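Local structure of metallopeptidase containing co-catalytic metalloactive site (Shewanella denitrificans OS217, 3B2Y) at residues H88-R91 against G92-P95; P95-F98 against E99-L103; E34-R38 against L39-K43; G47-S51 against F52-L56. The protein probably acts as a zinc-dependent hydrolase of the M14 metallocarboxypeptidase family, and carries nickel at its metal site in this crystal. All coordinates share one frame; numbering follows the deposited sequence.

Contact 1 (H88-R91 against G92-P95); sequences HFLR and GLQP
Gly92 N donates to Phe89 O at 3.0 Å, and one residue later Leu93 N donates to Leu90 O at 3.2 Å, so the chain leaves residues 88-91 by bonds that reach back three residues. The four-residue spacing of an alpha helix survives here as a weak bond from Gly92 N to His88 O. The last turn of helix 81-92 is thus tightened at its C-terminal end, and at Leu93 the backbone is already extended.

Leu93 then folds its side chain back against that turn. Its CD1 fits between two helix residues, 3.8 Å from Phe89 CE2 and equally 3.8 Å from Leu90 CD2. The other methyl, CD2, lies over one face of the Phe89 ring, 4.0 Å above the plane and displaced toward the rim. Phe89 can offer this face because its CG stands opposite the backbone N (chi1 174°), which carries the ring along the helix toward Leu93. Nearer the backbone, Leu93 CG sits 3.4 Å from Phe89 O.

No charged group takes part in these side-chain contacts: short-range backbone bonds guide how the chain exits, while the Leu93 methyls give the exit an apolar cover.

Contact 2 (P95-F98 against E99-L103); sequences PALF and ERVNL
Leu97 and Phe98 meet residues 99-103 through backbone hydrogen bonds, apolar contacts and one guanidinium face. Among the backbone bonds, Glu99 N donates to Ala96 O at 3.1 Å, and the bond from Arg100 N to Leu97 O is 3.0 Å long and nearly straight (168°). Residues 95-98 have helical torsions, and these two three-residue spans make overlapping turns; Val101 N adds a weak four-residue span to Leu97 O before the chain opens into strand 102-106.

The apolar contacts divide between the branches of Leu97. CD1 touches Val101 CG1 at 3.6 Å, while CD2 touches Leu103 CD2 at 3.9 Å. Leu97 CG lies opposite its own backbone N (chi1 168°), which brings the branches to residues 100-103. Phe98 brings the edge of its ring to Leu103, with Phe98 CE1 4.0 Å from Leu103 CB.

The flat end of Arg100 rests on Leu97 CD1, which stands 3.5 Å above the guanidinium plane, displaced toward its rim; Arg100 NE is held by Ala272 O. An alanine in place of Leu97 would probably leave this face and the methyls of Val101 and Leu103 without their shared apolar partner.

Around the turn, Ile268 of helix 253-271 packs on Leu97, Arg100 and Leu103, Leu39 of helix 25-39 meets Phe98, and Leu69 of the parallel strand 68-73 flanks Val101 and Leu103.

Contact 3 (E34-R38 against L39-K43); sequences EEVNR and LGLKK
The Arg38 guanidinium has Leu39 over one face, with CG 3.8 Å above the plane and displaced toward the rim, and the Glu35 carboxylate at its edge. The Arg38 and Leu39 side chains run alongside each other and point the same way, so the charged group lies along the leucine branches. At the edge the grip is side-on: Arg38 NE reaches Glu35 OE1 at 2.9 Å, and Arg38 NH2 reaches the same oxygen at 3.0 Å. Both bonds lie close to the guanidinium plane, although NE stands 30° out of the carboxylate plane. A bend in the arginine chain (chi3 63°) turns its head back along the helix to make this salt bridge. With two donors on one oxygen, the guanidinium is restrained from rotating, and its NH1 is used for a bond to Leu93 O.

At this point helix 25-39 ends in a Schellman motif. Leu39 N still makes a helical bond to Glu35 O, at 3.0 Å. Gly40 then takes a positive phi (73°), and the chain turns back so that Leu41 N reaches Val36 O, also at 3.0 Å. A weak bond of 3.4 Å joins Gly40 N to Asn37 O.

The hydrophobic contact that commonly goes with this motif is present: Val36 CB and Leu41 CB are 4.1 Å apart across the turn. Val36 also meets Tyr57 of strand 52-58, while Leu39 faces Leu90 of helix 81-92 and, with Leu41, Phe98. Beyond Leu41 the chain continues as strand 42-49, where Lys42 shares backbone bonding with Gln58.

Contact 4 (G47-S51 against F52-L56); sequences GSVDS and FAINL
Phe52 turns one face of its ring to the backbone of the hairpin turn, where Asp50 O stands 3.3 Å above the plane, offset toward the rim. With CG opposite its own carbonyl carbon (chi1 -53°), the ring folds back toward the turn, bringing CD2 to 4.1 Å from Asp50 CB. A serine at Phe52 would probably leave the turn carbonyl and the Asp50 methylene without this aromatic cover.

Phe52 shares its side of the sheet with Val49 and Ile54; Val49 CG1 and Ile54 CD1 approach only loosely, at 4.5 Å. On the other side Ser48 lies opposite Ala53 in a non-hydrogen-bonded pair, Ser48 CB being 4.0 Å from Ala53 CA. Side chains alternate because the strands are extended; the antiparallel register sets the pairs: Phe52 N donates to Val49 O at 2.9 Å, and Val49 N returns a bond to Phe52 O at 3.1 Å. Between them Asp50 and Ser51, both with positive phi, form a type I' turn, well suited to a two-residue hairpin connection. Farther along, Ile54 N meets Gly47 O at 2.6 Å, and the axes of segments 47-49 and 52-56 run at 152°, short of exactly antiparallel.

The hairpin of strands 42-49 and 52-58 lies against several helices. Phe52 packs on Ile25 and Tyr29 of helix 25-39 and on Pro111 and Lys115 of helix 111-115, Ile54 meets Leu150 of helix 146-152, and Asp50 forms a salt bridge with Arg122.

In the fold
Along the chain the order is contact 3, contact 4, contact 1, contact 2. Contacts 1, 2 and 3 cluster on one side of the protein: contact 1 lies about 10 Å from contact 3 and about 11 Å from contact 2, centre to centre. Contacts 1 and 2 share Pro95 and together span the link from helix 81-92 to strand 102-106, an outermost strand of the six-stranded mixed sheet. The end of helix 25-39 in contact 3 touches both. Contact 4 stands apart, its centre about 17 Å from that of contact 3, but strand 42-49 connects them. The cluster therefore joins two helix ends to the sheet edge, and strand 42-49 leads on from it to the hairpin of contact 4, all away from the metal site.

Contact 1 (H88-R91 against G92-P95)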
loop_
_atom_site.group_PDB
_atom_site.type_symbol
_atom_site.label_atom_id
_atom_site.label_comp_id
_atom_site.label_asym_id
_atom_site.label_seq_id
_atom_site.Cartn_x
_atom_site.Cartn_y
_atom_site.Cartn_z
ATOM N N HIS A 88 -2.727 -5.510 -10.614
ATOM C CA HIS A 88 -2.000 -5.350 -11.868
ATOM C C HIS A 88 -0.583 -5.935 -11.724
ATOM O O HIS A 88 -0.122 -6.719 -12.550
ATOM C CB HIS A 88 -1.946 -3.841 -12.235
ATOM C CG HIS A 88 -1.324 -3.548 -13.564
ATOM N ND1 HIS A 88 0.006 -3.190 -13.691
ATOM C CD2 HIS A 88 -1.830 -3.569 -14.817
ATOM C CE1 HIS A 88 0.285 -2.998 -14.970
ATOM N NE2 HIS A 88 -0.809 -3.224 -15.674
ATOM N N PHE A 89 0.016 -5.645 -10.575
ATOM C CA PHE A 89 1.344 -6.116 -10.210
ATOM C C PHE A 89 1.364 -7.642 -10.154
ATOM O O PHE A 89 2.190 -8.254 -10.779
ATOM C CB PHE A 89 1.735 -5.476 -8.895
ATOM C CG PHE A 89 3.006 -5.958 -8.337
ATOM C CD1 PHE A 89 4.183 -5.679 -8.976
ATOM C CD2 PHE A 89 3.019 -6.677 -7.154
ATOM C CE1 PHE A 89 5.374 -6.136 -8.457
ATOM C CE2 PHE A 89 4.216 -7.117 -6.619
ATOM C CZ PHE A 89 5.378 -6.844 -7.272
ATOM N N LEU A 90 0.406 -8.219 -9.464
ATOM C CA LEU A 90 0.226 -9.686 -9.341
ATOM C C LEU A 90 0.009 -10.369 -10.680
ATOM O O LEU A 90 0.562 -11.448 -10.958
ATOM C CB LEU A 90 -0.964 -10.000 -8.451
ATOM C CG LEU A 90 -0.735 -9.627 -6.997
ATOM C CD1 LEU A 90 -1.909 -10.069 -6.177
ATOM C CD2 LEU A 90 0.575 -10.179 -6.448
ATOM N N ARG A 91 -0.758 -9.723 -11.543
ATOM C CA ARG A 91 -0.947 -10.275 -12.888
ATOM C C ARG A 91 0.377 -10.440 -13.628
ATOM O O ARG A 91 0.494 -11.351 -14.444
ATOM C CB ARG A 91 -1.954 -9.448 -13.710
ATOM C CG ARG A 91 -3.372 -9.565 -13.216
ATOM C CD ARG A 91 -4.389 -9.342 -14.302
ATOM N NE ARG A 91 -5.731 -9.436 -13.735
ATOM C CZ ARG A 91 -6.842 -8.933 -14.279
ATOM N NH1 ARG A 91 -6.810 -8.253 -15.426
ATOM N NH2 ARG A 91 -7.997 -9.090 -13.643
ATOM N N GLY A 92 1.371 -9.596 -13.345
ATOM C CA GLY A 92 2.662 -9.612 -14.043
ATOM C C GLY A 92 3.689 -10.612 -13.509
ATOM O O GLY A 92 4.640 -10.940 -14.197
ATOM N N LEU A 93 3.446 -11.149 -12.321
ATOM C CA LEU A 93 4.396 -11.992 -11.584
ATOM C C LEU A 93 4.268 -13.463 -11.972
ATOM O O LEU A 93 3.195 -13.904 -12.291
ATOM C CB LEU A 93 4.043 -11.921 -10.096
ATOM C CG LEU A 93 4.253 -10.591 -9.386
ATOM C CD1 LEU A 93 4.063 -10.743 -7.880
ATOM C CD2 LEU A 93 5.622 -10.032 -9.724
ATOM N N GLN A 94 5.350 -14.213 -11.804
ATOM C CA GLN A 94 5.332 -15.662 -11.836
ATOM C C GLN A 94 5.748 -16.216 -10.475
ATOM O O GLN A 94 6.429 -15.540 -9.687
ATOM C CB GLN A 94 6.283 -16.166 -12.949
ATOM C CG GLN A 94 5.776 -15.933 -14.416
ATOM C CD GLN A 94 4.408 -16.589 -14.688
ATOM O OE1 GLN A 94 4.157 -17.720 -14.285
ATOM N NE2 GLN A 94 3.531 -15.872 -15.385
ATOM N N PRO A 95 5.392 -17.463 -10.186
ATOM C CA PRO A 95 5.842 -18.037 -8.929
ATOM C C PRO A 95 7.345 -18.005 -8.641
ATOM O O PRO A 95 7.713 -18.007 -7.467
ATOM C CB PRO A 95 5.354 -19.475 -9.021
ATOM C CG PRO A 95 4.178 -19.415 -9.903
ATOM C CD PRO A 95 4.558 -18.415 -10.941
#

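Contact 2 (P95-F98 against E99-L103)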
loop_
_atom_site.group_PDB
_atom_site.type_symbol
_atom_site.label_atom_id
_atom_site.label_comp_id
_atom_site.label_asym_id
_atom_site.label_seq_id
_atom_site.Cartn_x
_atom_site.Cartn_y
_atom_site.Cartn_z
ATOM N N PRO A 95 5.392 -17.463 -10.186
ATOM C CA PRO A 95 5.842 -18.037 -8.929
ATOM C C PRO A 95 7.345 -18.005 -8.641
ATOM O O PRO A 95 7.713 -18.007 -7.467
ATOM C CB PRO A 95 5.354 -19.475 -9.021
ATOM C CG PRO A 95 4.178 -19.415 -9.903
ATOM C CD PRO A 95 4.558 -18.415 -10.941
ATOM N N ALA A 96 8.208 -17.991 -9.661
ATOM C CA ALA A 96 9.662 -17.875 -9.445
ATOM C C ALA A 96 10.100 -16.694 -8.558
ATOM O O ALA A 96 11.175 -16.770 -7.954
ATOM C CB ALA A 96 10.422 -17.796 -10.780
ATOM N N LEU A 97 9.330 -15.612 -8.556
ATOM C CA LEU A 97 9.643 -14.446 -7.700
ATOM C C LEU A 97 9.805 -14.958 -6.262
ATOM O O LEU A 97 10.773 -14.657 -5.587
ATOM C CB LEU A 97 8.580 -13.379 -7.798
ATOM C CG LEU A 97 8.735 -12.304 -6.703
ATOM C CD1 LEU A 97 10.141 -11.627 -6.781
ATOM C CD2 LEU A 97 7.593 -11.324 -6.710
ATOM N N PHE A 98 8.920 -15.852 -5.848
ATOM C CA PHE A 98 8.930 -16.285 -4.450
ATOM C C PHE A 98 10.109 -17.136 -4.048
ATOM O O PHE A 98 10.344 -17.337 -2.857
ATOM C CB PHE A 98 7.585 -16.907 -4.102
ATOM C CG PHE A 98 6.443 -16.049 -4.512
ATOM C CD1 PHE A 98 6.345 -14.759 -4.052
ATOM C CD2 PHE A 98 5.511 -16.480 -5.413
ATOM C CE1 PHE A 98 5.307 -13.928 -4.459
ATOM C CE2 PHE A 98 4.481 -15.650 -5.805
ATOM C CZ PHE A 98 4.399 -14.368 -5.342
ATOM N N GLU A 99 10.920 -17.586 -5.019
ATOM C CA GLU A 99 12.181 -18.268 -4.694
ATOM C C GLU A 99 13.257 -17.340 -4.183
ATOM O O GLU A 99 14.240 -17.809 -3.628
ATOM C CB GLU A 99 12.742 -19.007 -5.914
ATOM C CG GLU A 99 11.763 -20.058 -6.423
ATOM C CD GLU A 99 12.290 -20.837 -7.627
ATOM O OE1 GLU A 99 13.520 -20.854 -7.853
ATOM O OE2 GLU A 99 11.446 -21.414 -8.342
ATOM N N ARG A 100 13.113 -16.029 -4.392
ATOM C CA ARG A 100 14.132 -15.116 -3.908
ATOM C C ARG A 100 13.668 -14.158 -2.841
ATOM O O ARG A 100 14.492 -13.459 -2.269
ATOM C CB ARG A 100 14.831 -14.401 -5.059
ATOM C CG ARG A 100 14.176 -13.225 -5.640
ATOM C CD ARG A 100 15.191 -12.535 -6.577
ATOM N NE ARG A 100 14.611 -11.292 -7.057
ATOM C CZ ARG A 100 13.678 -11.219 -8.001
ATOM N NH1 ARG A 100 13.286 -12.306 -8.660
ATOM N NH2 ARG A 100 13.183 -10.045 -8.343
ATOM N N VAL A 101 12.372 -14.186 -2.516
ATOM C CA VAL A 101 11.813 -13.269 -1.525
ATOM C C VAL A 101 10.596 -13.861 -0.838
ATOM O O VAL A 101 9.764 -14.542 -1.473
ATOM C CB VAL A 101 11.521 -11.883 -2.171
ATOM C CG1 VAL A 101 10.459 -12.019 -3.247
ATOM C CG2 VAL A 101 11.109 -10.799 -1.106
ATOM N N ASN A 102 10.481 -13.627 0.463
ATOM C CA ASN A 102 9.224 -13.943 1.167
ATOM C C ASN A 102 8.349 -12.725 1.006
ATOM O O ASN A 102 8.505 -11.761 1.724
ATOM C CB ASN A 102 9.496 -14.243 2.629
ATOM C CG ASN A 102 10.418 -15.407 2.817
ATOM O OD1 ASN A 102 10.207 -16.477 2.226
ATOM N ND2 ASN A 102 11.423 -15.237 3.694
ATOM N N LEU A 103 7.511 -12.704 -0.010
ATOM C CA LEU A 103 6.686 -11.500 -0.265
ATOM C C LEU A 103 5.334 -11.718 0.390
ATOM O O LEU A 103 4.709 -12.772 0.214
ATOM C CB LEU A 103 6.543 -11.192 -1.755
ATOM C CG LEU A 103 5.762 -9.917 -2.183
ATOM C CD1 LEU A 103 6.343 -8.664 -1.499
ATOM C CD2 LEU A 103 5.831 -9.702 -3.666
#

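Contact 3 (E34-R38 against L39-K43)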
loop_
_atom_site.group_PDB
_atom_site.type_symbol
_atom_site.label_atom_id
_atom_site.label_comp_id
_atom_site.label_asym_id
_atom_site.label_seq_id
_atom_site.Cartn_x
_atom_site.Cartn_y
_atom_site.Cartn_z
ATOM N N GLU A 34 -8.190 -15.229 -8.332
ATOM C CA GLU A 34 -7.624 -15.887 -9.513
ATOM C C GLU A 34 -6.117 -15.771 -9.498
ATOM O O GLU A 34 -5.434 -16.756 -9.778
ATOM C CB GLU A 34 -8.131 -15.258 -10.805
ATOM C CG GLU A 34 -9.571 -15.539 -11.135
ATOM C CD GLU A 34 -10.003 -14.931 -12.481
ATOM O OE1 GLU A 34 -9.463 -13.864 -12.889
ATOM O OE2 GLU A 34 -10.910 -15.519 -13.125
ATOM N N GLU A 35 -5.598 -14.584 -9.172
ATOM C CA GLU A 35 -4.135 -14.399 -9.156
ATOM C C GLU A 35 -3.463 -15.149 -8.014
ATOM O O GLU A 35 -2.447 -15.802 -8.223
ATOM C CB GLU A 35 -3.770 -12.927 -9.145
ATOM C CG GLU A 35 -4.280 -12.210 -10.382
ATOM C CD GLU A 35 -4.006 -13.025 -11.686
ATOM O OE1 GLU A 35 -2.826 -13.403 -11.960
ATOM O OE2 GLU A 35 -4.985 -13.309 -12.427
ATOM N N VAL A 36 -4.037 -15.095 -6.809
ATOM C CA VAL A 36 -3.387 -15.780 -5.680
ATOM C C VAL A 36 -3.402 -17.332 -5.846
ATOM O O VAL A 36 -2.455 -18.003 -5.447
ATOM C CB VAL A 36 -3.941 -15.339 -4.300
ATOM C CG1 VAL A 36 -4.207 -13.837 -4.256
ATOM C CG2 VAL A 36 -5.105 -16.115 -3.945
ATOM N N ASN A 37 -4.452 -17.874 -6.441
ATOM C CA ASN A 37 -4.534 -19.289 -6.768
ATOM C C ASN A 37 -3.368 -19.645 -7.710
ATOM O O ASN A 37 -2.697 -20.655 -7.514
ATOM C CB ASN A 37 -5.870 -19.609 -7.451
ATOM C CG ASN A 37 -5.875 -20.973 -8.162
ATOM O OD1 ASN A 37 -5.325 -21.124 -9.264
ATOM N ND2 ASN A 37 -6.509 -21.967 -7.539
ATOM N N ARG A 38 -3.155 -18.795 -8.716
ATOM C CA ARG A 38 -2.200 -19.072 -9.776
ATOM C C ARG A 38 -0.769 -18.997 -9.245
ATOM O O ARG A 38 0.092 -19.752 -9.651
ATOM C CB ARG A 38 -2.411 -18.081 -10.931
ATOM C CG ARG A 38 -1.452 -18.270 -12.123
ATOM C CD ARG A 38 -1.639 -17.151 -13.158
ATOM N NE ARG A 38 -1.325 -15.812 -12.642
ATOM C CZ ARG A 38 -0.098 -15.293 -12.571
ATOM N NH1 ARG A 38 0.969 -16.004 -12.900
ATOM N NH2 ARG A 38 0.080 -14.076 -12.092
ATOM N N LEU A 39 -0.534 -18.055 -8.339
ATOM C CA LEU A 39 0.765 -17.811 -7.786
ATOM C C LEU A 39 1.112 -18.720 -6.609
ATOM O O LEU A 39 2.267 -18.713 -6.170
ATOM C CB LEU A 39 0.892 -16.363 -7.401
ATOM C CG LEU A 39 0.980 -15.386 -8.562
ATOM C CD1 LEU A 39 0.766 -13.955 -8.036
ATOM C CD2 LEU A 39 2.332 -15.529 -9.317
ATOM N N GLY A 40 0.137 -19.508 -6.137
ATOM C CA GLY A 40 0.336 -20.449 -5.036
ATOM C C GLY A 40 0.464 -19.759 -3.691
ATOM O O GLY A 40 1.214 -20.186 -2.807
ATOM N N LEU A 41 -0.242 -18.662 -3.541
ATOM C CA LEU A 41 -0.118 -17.875 -2.315
ATOM C C LEU A 41 -1.123 -18.411 -1.268
ATOM O O LEU A 41 -2.188 -18.887 -1.614
ATOM C CB LEU A 41 -0.325 -16.401 -2.620
ATOM C CG LEU A 41 0.769 -15.573 -3.285
ATOM C CD1 LEU A 41 0.214 -14.221 -3.729
ATOM C CD2 LEU A 41 1.925 -15.376 -2.343
ATOM N N LYS A 42 -0.774 -18.319 0.014
ATOM C CA LYS A 42 -1.623 -18.853 1.065
ATOM C C LYS A 42 -2.329 -17.678 1.719
ATOM O O LYS A 42 -1.673 -16.701 2.089
ATOM C CB LYS A 42 -0.813 -19.612 2.105
ATOM N N LYS A 43 -3.649 -17.778 1.828
ATOM C CA LYS A 43 -4.480 -16.746 2.445
ATOM C C LYS A 43 -4.533 -16.950 3.943
ATOM O O LYS A 43 -4.825 -18.093 4.395
ATOM C CB LYS A 43 -5.905 -16.841 1.912
ATOM C CG LYS A 43 -6.923 -15.989 2.656
ATOM C CD LYS A 43 -8.139 -15.676 1.811
ATOM C CE LYS A 43 -9.011 -16.845 1.558
ATOM N NZ LYS A 43 -10.080 -16.456 0.562
#

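Contact 4 (G47-S51 against F52-L56)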
loop_
_atom_site.group_PDB
_atom_site.type_symbol
_atom_site.label_atom_id
_atom_site.label_comp_id
_atom_site.label_asym_id
_atom_site.label_seq_id
_atom_site.Cartn_x
_atom_site.Cartn_y
_atom_site.Cartn_z
ATOM N N GLY A 47 -9.128 -10.759 9.682
ATOM C CA GLY A 47 -10.389 -10.304 10.210
ATOM C C GLY A 47 -11.342 -10.053 9.072
ATOM O O GLY A 47 -10.972 -10.092 7.898
ATOM N N SER A 48 -12.542 -9.658 9.444
ATOM C CA SER A 48 -13.602 -9.396 8.469
ATOM C C SER A 48 -14.584 -8.384 9.003
ATOM O O SER A 48 -14.833 -8.354 10.209
ATOM C CB SER A 48 -14.266 -10.715 8.033
ATOM O OG SER A 48 -15.267 -11.231 8.835
ATOM N N VAL A 49 -15.119 -7.535 8.125
ATOM C CA VAL A 49 -16.125 -6.580 8.489
ATOM C C VAL A 49 -17.125 -6.486 7.337
ATOM O O VAL A 49 -16.719 -6.497 6.171
ATOM C CB VAL A 49 -15.471 -5.205 8.794
ATOM C CG1 VAL A 49 -14.720 -4.720 7.657
ATOM C CG2 VAL A 49 -16.563 -4.184 9.287
ATOM N N ASP A 50 -18.416 -6.463 7.668
ATOM C CA ASP A 50 -19.486 -6.339 6.684
ATOM C C ASP A 50 -19.359 -7.432 5.639
ATOM O O ASP A 50 -19.614 -7.207 4.464
ATOM C CB ASP A 50 -19.494 -4.944 6.054
ATOM C CG ASP A 50 -20.071 -3.890 6.963
ATOM O OD1 ASP A 50 -20.659 -4.239 8.030
ATOM O OD2 ASP A 50 -19.996 -2.696 6.590
ATOM N N SER A 51 -18.965 -8.625 6.097
ATOM C CA SER A 51 -18.795 -9.835 5.269
ATOM C C SER A 51 -17.555 -9.870 4.374
ATOM O O SER A 51 -17.362 -10.825 3.624
ATOM C CB SER A 51 -20.061 -10.103 4.440
ATOM O OG SER A 51 -21.074 -10.782 5.213
ATOM N N PHE A 52 -16.717 -8.831 4.420
ATOM C CA PHE A 52 -15.500 -8.750 3.628
ATOM C C PHE A 52 -14.256 -9.083 4.434
ATOM O O PHE A 52 -13.988 -8.455 5.440
ATOM C CB PHE A 52 -15.300 -7.348 3.083
ATOM C CG PHE A 52 -16.459 -6.791 2.335
ATOM C CD1 PHE A 52 -16.870 -7.369 1.160
ATOM C CD2 PHE A 52 -17.128 -5.666 2.811
ATOM C CE1 PHE A 52 -17.957 -6.863 0.449
ATOM C CE2 PHE A 52 -18.204 -5.157 2.105
ATOM C CZ PHE A 52 -18.628 -5.774 0.933
ATOM N N ALA A 53 -13.491 -10.044 3.962
ATOM C CA ALA A 53 -12.275 -10.474 4.630
ATOM C C ALA A 53 -11.138 -9.521 4.433
ATOM O O ALA A 53 -10.962 -8.911 3.362
ATOM C CB ALA A 53 -11.877 -11.878 4.172
ATOM N N ILE A 54 -10.344 -9.382 5.479
ATOM C CA ILE A 54 -9.091 -8.644 5.434
ATOM C C ILE A 54 -7.988 -9.694 5.483
ATOM O O ILE A 54 -7.702 -10.284 6.535
ATOM C CB ILE A 54 -8.936 -7.632 6.597
ATOM C CG1 ILE A 54 -10.068 -6.580 6.461
ATOM C CG2 ILE A 54 -7.522 -7.045 6.554
ATOM C CD1 ILE A 54 -10.381 -5.864 7.735
ATOM N N ASN A 55 -7.419 -9.974 4.309
ATOM C CA ASN A 55 -6.531 -11.089 4.100
ATOM C C ASN A 55 -5.082 -10.641 3.953
ATOM O O ASN A 55 -4.767 -9.636 3.255
ATOM C CB ASN A 55 -7.003 -11.826 2.863
ATOM C CG ASN A 55 -8.316 -12.552 3.094
ATOM O OD1 ASN A 55 -8.582 -13.070 4.186
ATOM N ND2 ASN A 55 -9.118 -12.612 2.076
ATOM N N LEU A 56 -4.211 -11.435 4.548
ATOM C CA LEU A 56 -2.768 -11.363 4.253
ATOM C C LEU A 56 -2.441 -12.567 3.373
ATOM O O LEU A 56 -2.846 -13.700 3.707
ATOM C CB LEU A 56 -1.981 -11.482 5.528
ATOM C CG LEU A 56 -0.462 -11.441 5.479
ATOM C CD1 LEU A 56 0.056 -10.128 4.986
ATOM C CD2 LEU A 56 0.121 -11.789 6.850
#